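Local atomic coordinates of archaeal actin homolog (Thermoplasma acidophilum, PDB entry 2FSJ), a protein that polymerizes in the presence of nucleoside triphosphates, optimally ATP, into bundles of helical filaments. Residues E213-V216 / E217-F220; Q251-S255 / H256-F260; M168-Q171 / G172-A175. All coordinates share one frame; numbering follows the deposited sequence.

Contacts 1 and 3 are neighbours and contact 2 stands apart. The turn of 213-220 and the strand-to-helix junction of 168-175 have centres about 12 Å apart and touch directly, Pro214 CG packing 3.8 Å from Val173 CG2 where the N-terminal and C-terminal regions of the protein meet. Contact 2 has its centre about 33 Å from that of contact 3 and about 37 Å from that of contact 1. It includes Gln251 of the ATP site, and the side chain of Ser255 is about 7 Å from that of Asn308, another ATP-site residue. Contact 3 approaches the same site elsewhere, with the Gln171 side chain about 8 Å from that of Lys34, also of that site. Contact 1 lies away from these binding residues.

Contact 1. Residues E213-V216 / E217-F220; sequences EPVV and ELSF
Val215 and Leu218 lie side by side with their side chains pointing the same way, and Glu217 runs across Val215 at about a right angle. Between the two apolar groups the nearest approach is Val215 CG1 to Leu218 CG, 3.9 Å, and both side chains also touch Tyr191 of strand 191-197. Glu217 reaches its place by a bend at its second torsion (chi2 85°), which folds the carboxylate back over the segment it has just left. There OE1 lies 3.4 Å from Val215 CG1, while the carboxylate carbon CD packs against Val216 CG2. A water joins this carboxylate to the backbone: it accepts from Val216 N and donates to Glu217 OE1, the latter over 3.0 Å.

In the backbone, Val215 O is gripped by two donors from opposite faces of its carbonyl plane. One is Leu218 N at 3.0 Å (N-H...O angle 156°), closing a four-residue turn; the other is the hydroxyl of Ser219, whose OG donates to Val215 O at 2.8 Å. Neither sits in the carbonyl plane. A weak bond from Ser219 N to Val216 O follows. The same Ser219 OG is hydrogen-bonded to Thr206 N of the neighbouring strand 202-208, so one hydroxyl links the turn to its hairpin partner. With an alanine here, Val215 O would probably lose the donor on one face of its plane and Thr206 N its hydroxyl partner.

Backbone bonds of Val215 with Thr206 and of Phe220 with Val204 tie the chain to strand 202-208 at the first residue of the turn and just beyond it. The backbone angles of Val216 and Glu217 make this a type I beta turn, interrupting the outer strand 213-222 of a beta hairpin in the four-stranded sheet.

Contact 2. Residues Q251-S255 / H256-F260; sequences QEALS and HPVMF
Glu252 and His256 meet chiefly through the backbone: His256 N donates to Glu252 O at 3.3 Å, an almost straight bond (172°) lying in the carbonyl plane. That oxygen also accepts from Ser255 N, so the amides three and four residues on share one acceptor as the chain leaves the helix. The imidazole folds back over it, because CG of His256 stands between its own backbone N and carbonyl carbon (chi1 58°). Glu252 O therefore lies about 4.0 Å from the ring plane of His256, over one face and offset toward the rim. The carboxylate of Glu252 comes up obliquely, its plane 49° from that of the imidazole, but OE1 stays 3.7 Å from His256 NE2 and makes no salt bridge.

On the next residue, Ala253 CA points its hydrogen at His256 O, a CA-H...O contact of 3.3 Å. Val258 spreads its two methyls over neighbouring residues, CG1 against Glu252 CB and CG2 against Ala253 CB, each at 3.8 Å.

Further out, other parts of the fold hold these groups. Leu233 of helix 226-241 packs on Ala253, and Leu249 packs on Val258. Backbone bonds join Ala253 to Gly267 and Val258 to Val265, while Ser271 OG is hydrogen-bonded to Leu254 O.

The result is a compact helix-to-strand connection, from helix 247-253 into the two-stranded antiparallel hairpin 258-260/263-265, set beside the nucleotide site to which Gln251 of this helix contributes.

Contact 3. Residues M168-Q171 / G172-A175; sequences MRPQ and GVGA
Pro170 and Val173 meet across the type II beta turn that leads strand 158-170 into helix 173-182, with Gly172 at the N-cap; in the actin fold this is probably the first of the connections between the two domains.

The hydrogen bonds converge on Pro170 O. Val173 N donates to it at 3.0 Å from above the carbonyl plane, and Gly174 N adds a weak bond at 3.4 Å. Gly172 has a positive phi (95°), and a beta carbon there would run into Gln171 O, so no residue with a side chain would fit easily here.

The apolar packing is oblique: Val173 CG2 lies 3.9 Å from Pro170 CB, and Val173 CB sits near Pro170 CD. Phe133 and Leu130 also pack on this proline.

Among the polar side chains, that of Gln171 is extended, CG anti to the backbone N (chi1 -175°), and NE2 bonds to Asp92 and weakly to Asp196. Arg169 passes Val173 loosely with its CD and then turns back along its own strand, where NH1 donates in the guanidinium plane to Met168 O at 3.0 Å.

Contact 1. Residues E213-V216 / E217-F220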
loop_
_atom_site.group_PDB
_atom_site.type_symbol
_atom_site.label_atom_id
_atom_site.label_comp_id
_atom_site.label_asym_id
_atom_site.label_seq_id
_atom_site.Cartn_x
_atom_site.Cartn_y
_atom_site.Cartn_z
ATOM N N GLU A 213 17.978 9.827 5.823
ATOM C CA GLU A 213 17.455 10.698 4.773
ATOM C C GLU A 213 17.495 9.963 3.432
ATOM O O GLU A 213 18.430 9.259 3.181
ATOM C CB GLU A 213 18.232 12.008 4.698
ATOM C CG GLU A 213 17.968 12.924 5.876
ATOM C CD GLU A 213 16.560 13.513 5.887
ATOM O OE1 GLU A 213 16.181 14.101 4.860
ATOM O OE2 GLU A 213 15.858 13.341 6.910
ATOM N N PRO A 214 16.488 10.142 2.580
ATOM C CA PRO A 214 16.528 9.566 1.242
ATOM C C PRO A 214 17.655 10.106 0.384
ATOM O O PRO A 214 18.073 11.257 0.527
ATOM C CB PRO A 214 15.193 10.012 0.618
ATOM C CG PRO A 214 14.379 10.420 1.699
ATOM C CD PRO A 214 15.260 10.924 2.787
ATOM N N VAL A 215 18.155 9.230 -0.487
ATOM C CA VAL A 215 19.096 9.590 -1.490
ATOM C C VAL A 215 18.281 9.696 -2.797
ATOM O O VAL A 215 17.945 8.677 -3.434
ATOM C CB VAL A 215 20.243 8.557 -1.615
ATOM C CG1 VAL A 215 21.251 9.055 -2.606
ATOM C CG2 VAL A 215 20.899 8.266 -0.225
ATOM N N VAL A 216 17.944 10.917 -3.180
ATOM C CA VAL A 216 17.063 11.123 -4.321
ATOM C C VAL A 216 17.613 10.548 -5.601
ATOM O O VAL A 216 16.858 10.030 -6.426
ATOM C CB VAL A 216 16.606 12.603 -4.494
ATOM C CG1 VAL A 216 15.883 13.067 -3.263
ATOM C CG2 VAL A 216 17.777 13.530 -4.792
ATOM N N GLU A 217 18.943 10.548 -5.743
ATOM C CA GLU A 217 19.561 10.135 -6.979
ATOM C C GLU A 217 19.422 8.630 -7.191
ATOM O O GLU A 217 19.634 8.134 -8.301
ATOM C CB GLU A 217 21.061 10.515 -6.961
ATOM C CG GLU A 217 21.290 12.001 -6.926
ATOM C CD GLU A 217 21.267 12.597 -5.525
ATOM O OE1 GLU A 217 21.040 11.851 -4.567
ATOM O OE2 GLU A 217 21.457 13.842 -5.389
ATOM N N LEU A 218 19.146 7.897 -6.101
ATOM C CA LEU A 218 19.166 6.434 -6.079
ATOM C C LEU A 218 17.777 5.894 -5.734
ATOM O O LEU A 218 17.659 4.745 -5.367
ATOM C CB LEU A 218 20.186 5.918 -5.045
ATOM C CG LEU A 218 21.665 6.269 -5.334
ATOM C CD1 LEU A 218 22.567 5.631 -4.302
ATOM C CD2 LEU A 218 22.082 5.892 -6.733
ATOM N N SER A 219 16.752 6.736 -5.879
ATOM C CA SER A 219 15.389 6.376 -5.514
ATOM C C SER A 219 14.533 6.605 -6.741
ATOM O O SER A 219 14.729 7.556 -7.473
ATOM C CB SER A 219 14.896 7.221 -4.311
ATOM O OG SER A 219 15.729 7.000 -3.170
ATOM N N PHE A 220 13.570 5.742 -6.980
ATOM C CA PHE A 220 12.883 5.735 -8.283
ATOM C C PHE A 220 11.697 4.775 -8.247
ATOM O O PHE A 220 11.579 3.984 -7.306
ATOM C CB PHE A 220 13.862 5.319 -9.414
ATOM C CG PHE A 220 14.619 4.032 -9.134
ATOM C CD1 PHE A 220 14.121 2.796 -9.517
ATOM C CD2 PHE A 220 15.853 4.066 -8.507
ATOM C CE1 PHE A 220 14.847 1.636 -9.238
ATOM C CE2 PHE A 220 16.544 2.921 -8.238
ATOM C CZ PHE A 220 16.047 1.722 -8.569
HETATM O O HOH W 1 19.828 13.061 -2.066
#

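Contact 2. Residues Q251-S255 / H256-F260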
loop_
_atom_site.group_PDB
_atom_site.type_symbol
_atom_site.label_atom_id
_atom_site.label_comp_id
_atom_site.label_asym_id
_atom_site.label_seq_id
_atom_site.Cartn_x
_atom_site.Cartn_y
_atom_site.Cartn_z
ATOM N N GLN A 251 -5.011 -13.714 -9.620
ATOM C CA GLN A 251 -4.083 -13.398 -8.525
ATOM C C GLN A 251 -3.950 -14.604 -7.570
ATOM O O GLN A 251 -2.851 -15.007 -7.227
ATOM C CB GLN A 251 -4.529 -12.125 -7.793
ATOM C CG GLN A 251 -3.623 -11.763 -6.590
ATOM C CD GLN A 251 -3.657 -10.290 -6.260
ATOM O OE1 GLN A 251 -4.645 -9.633 -6.517
ATOM N NE2 GLN A 251 -2.556 -9.763 -5.709
ATOM N N GLU A 252 -5.065 -15.244 -7.231
ATOM C CA GLU A 252 -5.014 -16.467 -6.411
ATOM C C GLU A 252 -4.195 -17.515 -7.098
ATOM O O GLU A 252 -3.396 -18.186 -6.470
ATOM C CB GLU A 252 -6.392 -17.072 -6.190
ATOM C CG GLU A 252 -7.376 -16.271 -5.375
ATOM C CD GLU A 252 -8.618 -17.122 -5.070
ATOM O OE1 GLU A 252 -8.436 -18.337 -4.759
ATOM O OE2 GLU A 252 -9.766 -16.594 -5.180
ATOM N N ALA A 253 -4.364 -17.637 -8.410
ATOM C CA ALA A 253 -3.693 -18.688 -9.166
ATOM C C ALA A 253 -2.174 -18.534 -9.223
ATOM O O ALA A 253 -1.467 -19.434 -9.667
ATOM C CB ALA A 253 -4.317 -18.818 -10.572
ATOM N N LEU A 254 -1.649 -17.393 -8.773
ATOM C CA LEU A 254 -0.196 -17.256 -8.566
ATOM C C LEU A 254 0.395 -18.185 -7.473
ATOM O O LEU A 254 1.525 -18.647 -7.596
ATOM C CB LEU A 254 0.164 -15.807 -8.182
ATOM C CG LEU A 254 -0.003 -14.691 -9.207
ATOM C CD1 LEU A 254 0.235 -13.358 -8.478
ATOM C CD2 LEU A 254 0.894 -14.806 -10.427
ATOM N N SER A 255 -0.357 -18.402 -6.400
ATOM C CA SER A 255 0.102 -19.191 -5.234
ATOM C C SER A 255 -0.400 -20.640 -5.225
ATOM O O SER A 255 0.320 -21.568 -4.807
ATOM C CB SER A 255 -0.346 -18.465 -3.965
ATOM O OG SER A 255 0.073 -17.114 -4.030
ATOM N N HIS A 256 -1.613 -20.857 -5.718
ATOM C CA HIS A 256 -2.157 -22.211 -5.802
ATOM C C HIS A 256 -3.183 -22.420 -6.940
ATOM O O HIS A 256 -3.865 -21.488 -7.372
ATOM C CB HIS A 256 -2.787 -22.618 -4.462
ATOM C CG HIS A 256 -3.866 -21.702 -4.012
ATOM N ND1 HIS A 256 -3.617 -20.584 -3.244
ATOM C CD2 HIS A 256 -5.201 -21.727 -4.225
ATOM C CE1 HIS A 256 -4.755 -19.952 -3.013
ATOM N NE2 HIS A 256 -5.734 -20.629 -3.590
ATOM N N PRO A 257 -3.348 -23.663 -7.371
ATOM C CA PRO A 257 -4.301 -23.929 -8.462
ATOM C C PRO A 257 -5.712 -23.564 -8.032
ATOM O O PRO A 257 -6.082 -23.582 -6.852
ATOM C CB PRO A 257 -4.110 -25.422 -8.762
ATOM C CG PRO A 257 -2.768 -25.786 -8.101
ATOM C CD PRO A 257 -2.702 -24.906 -6.884
ATOM N N VAL A 258 -6.485 -23.127 -9.012
ATOM C CA VAL A 258 -7.846 -22.689 -8.807
ATOM C C VAL A 258 -8.728 -23.419 -9.800
ATOM O O VAL A 258 -8.241 -23.964 -10.793
ATOM C CB VAL A 258 -8.012 -21.164 -9.012
ATOM C CG1 VAL A 258 -7.214 -20.366 -7.936
ATOM C CG2 VAL A 258 -7.617 -20.723 -10.475
ATOM N N MET A 259 -10.020 -23.402 -9.512
ATOM C CA MET A 259 -11.047 -23.943 -10.382
ATOM C C MET A 259 -11.734 -22.794 -11.089
ATOM O O MET A 259 -12.106 -21.807 -10.437
ATOM C CB MET A 259 -12.118 -24.675 -9.554
ATOM C CG MET A 259 -11.656 -25.872 -8.797
ATOM S SD MET A 259 -10.835 -27.109 -9.839
ATOM C CE MET A 259 -12.119 -27.545 -10.999
ATOM N N PHE A 260 -11.906 -22.941 -12.403
ATOM C CA PHE A 260 -12.675 -22.018 -13.225
ATOM C C PHE A 260 -13.401 -22.827 -14.316
ATOM O O PHE A 260 -12.793 -23.646 -15.004
ATOM C CB PHE A 260 -11.796 -20.898 -13.835
ATOM C CG PHE A 260 -12.593 -19.855 -14.578
ATOM C CD1 PHE A 260 -13.404 -18.950 -13.879
ATOM C CD2 PHE A 260 -12.576 -19.797 -15.975
ATOM C CE1 PHE A 260 -14.180 -18.008 -14.557
ATOM C CE2 PHE A 260 -13.359 -18.846 -16.670
ATOM C CZ PHE A 260 -14.159 -17.952 -15.954
#

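Contact 3. Residues M168-Q171 / G172-A175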
loop_
_atom_site.group_PDB
_atom_site.type_symbol
_atom_site.label_atom_id
_atom_site.label_comp_id
_atom_site.label_asym_id
_atom_site.label_seq_id
_atom_site.Cartn_x
_atom_site.Cartn_y
_atom_site.Cartn_z
ATOM N N MET A 168 3.584 13.847 7.000
ATOM C CA MET A 168 3.874 13.024 5.832
ATOM C C MET A 168 5.330 12.626 5.775
ATOM O O MET A 168 6.201 13.460 6.007
ATOM C CB MET A 168 3.527 13.799 4.566
ATOM C CG MET A 168 2.059 14.140 4.442
ATOM S SD MET A 168 1.035 12.718 4.120
ATOM C CE MET A 168 1.373 12.342 2.319
ATOM N N ARG A 169 5.597 11.382 5.380
ATOM C CA ARG A 169 6.965 10.934 5.102
ATOM C C ARG A 169 6.975 10.218 3.769
ATOM O O ARG A 169 5.939 9.674 3.425
ATOM C CB ARG A 169 7.417 9.958 6.158
ATOM C CG ARG A 169 7.756 10.586 7.485
ATOM C CD ARG A 169 8.941 11.550 7.452
ATOM N NE ARG A 169 9.160 12.097 8.783
ATOM C CZ ARG A 169 8.569 13.189 9.271
ATOM N NH1 ARG A 169 7.716 13.923 8.538
ATOM N NH2 ARG A 169 8.862 13.572 10.509
ATOM N N PRO A 170 8.104 10.191 3.041
ATOM C CA PRO A 170 8.189 9.443 1.782
ATOM C C PRO A 170 7.920 7.975 1.981
ATOM O O PRO A 170 8.358 7.395 2.978
ATOM C CB PRO A 170 9.636 9.695 1.320
ATOM C CG PRO A 170 9.956 11.019 1.882
ATOM C CD PRO A 170 9.360 10.912 3.276
ATOM N N GLN A 171 7.171 7.359 1.058
ATOM C CA GLN A 171 6.973 5.943 1.085
ATOM C C GLN A 171 8.370 5.245 1.070
ATOM O O GLN A 171 9.297 5.680 0.358
ATOM C CB GLN A 171 6.158 5.518 -0.146
ATOM C CG GLN A 171 5.784 4.055 -0.176
ATOM C CD GLN A 171 4.680 3.772 -1.215
ATOM O OE1 GLN A 171 3.688 4.514 -1.279
ATOM N NE2 GLN A 171 4.876 2.756 -2.032
ATOM N N GLY A 172 8.518 4.229 1.895
ATOM C CA GLY A 172 9.808 3.621 2.143
ATOM C C GLY A 172 10.539 4.160 3.364
ATOM O O GLY A 172 11.177 3.412 4.089
ATOM N N VAL A 173 10.510 5.458 3.561
ATOM C CA VAL A 173 11.088 6.050 4.766
ATOM C C VAL A 173 10.273 5.626 5.986
ATOM O O VAL A 173 10.859 5.368 7.026
ATOM C CB VAL A 173 11.169 7.595 4.655
ATOM C CG1 VAL A 173 11.455 8.276 5.999
ATOM C CG2 VAL A 173 12.212 7.970 3.632
ATOM N N GLY A 174 8.939 5.576 5.849
ATOM C CA GLY A 174 8.077 5.052 6.914
ATOM C C GLY A 174 8.529 3.673 7.365
ATOM O O GLY A 174 8.787 3.450 8.546
ATOM N N ALA A 175 8.701 2.747 6.434
ATOM C CA ALA A 175 9.144 1.430 6.775
ATOM C C ALA A 175 10.556 1.389 7.444
ATOM O O ALA A 175 10.785 0.663 8.424
ATOM C CB ALA A 175 9.126 0.541 5.542
#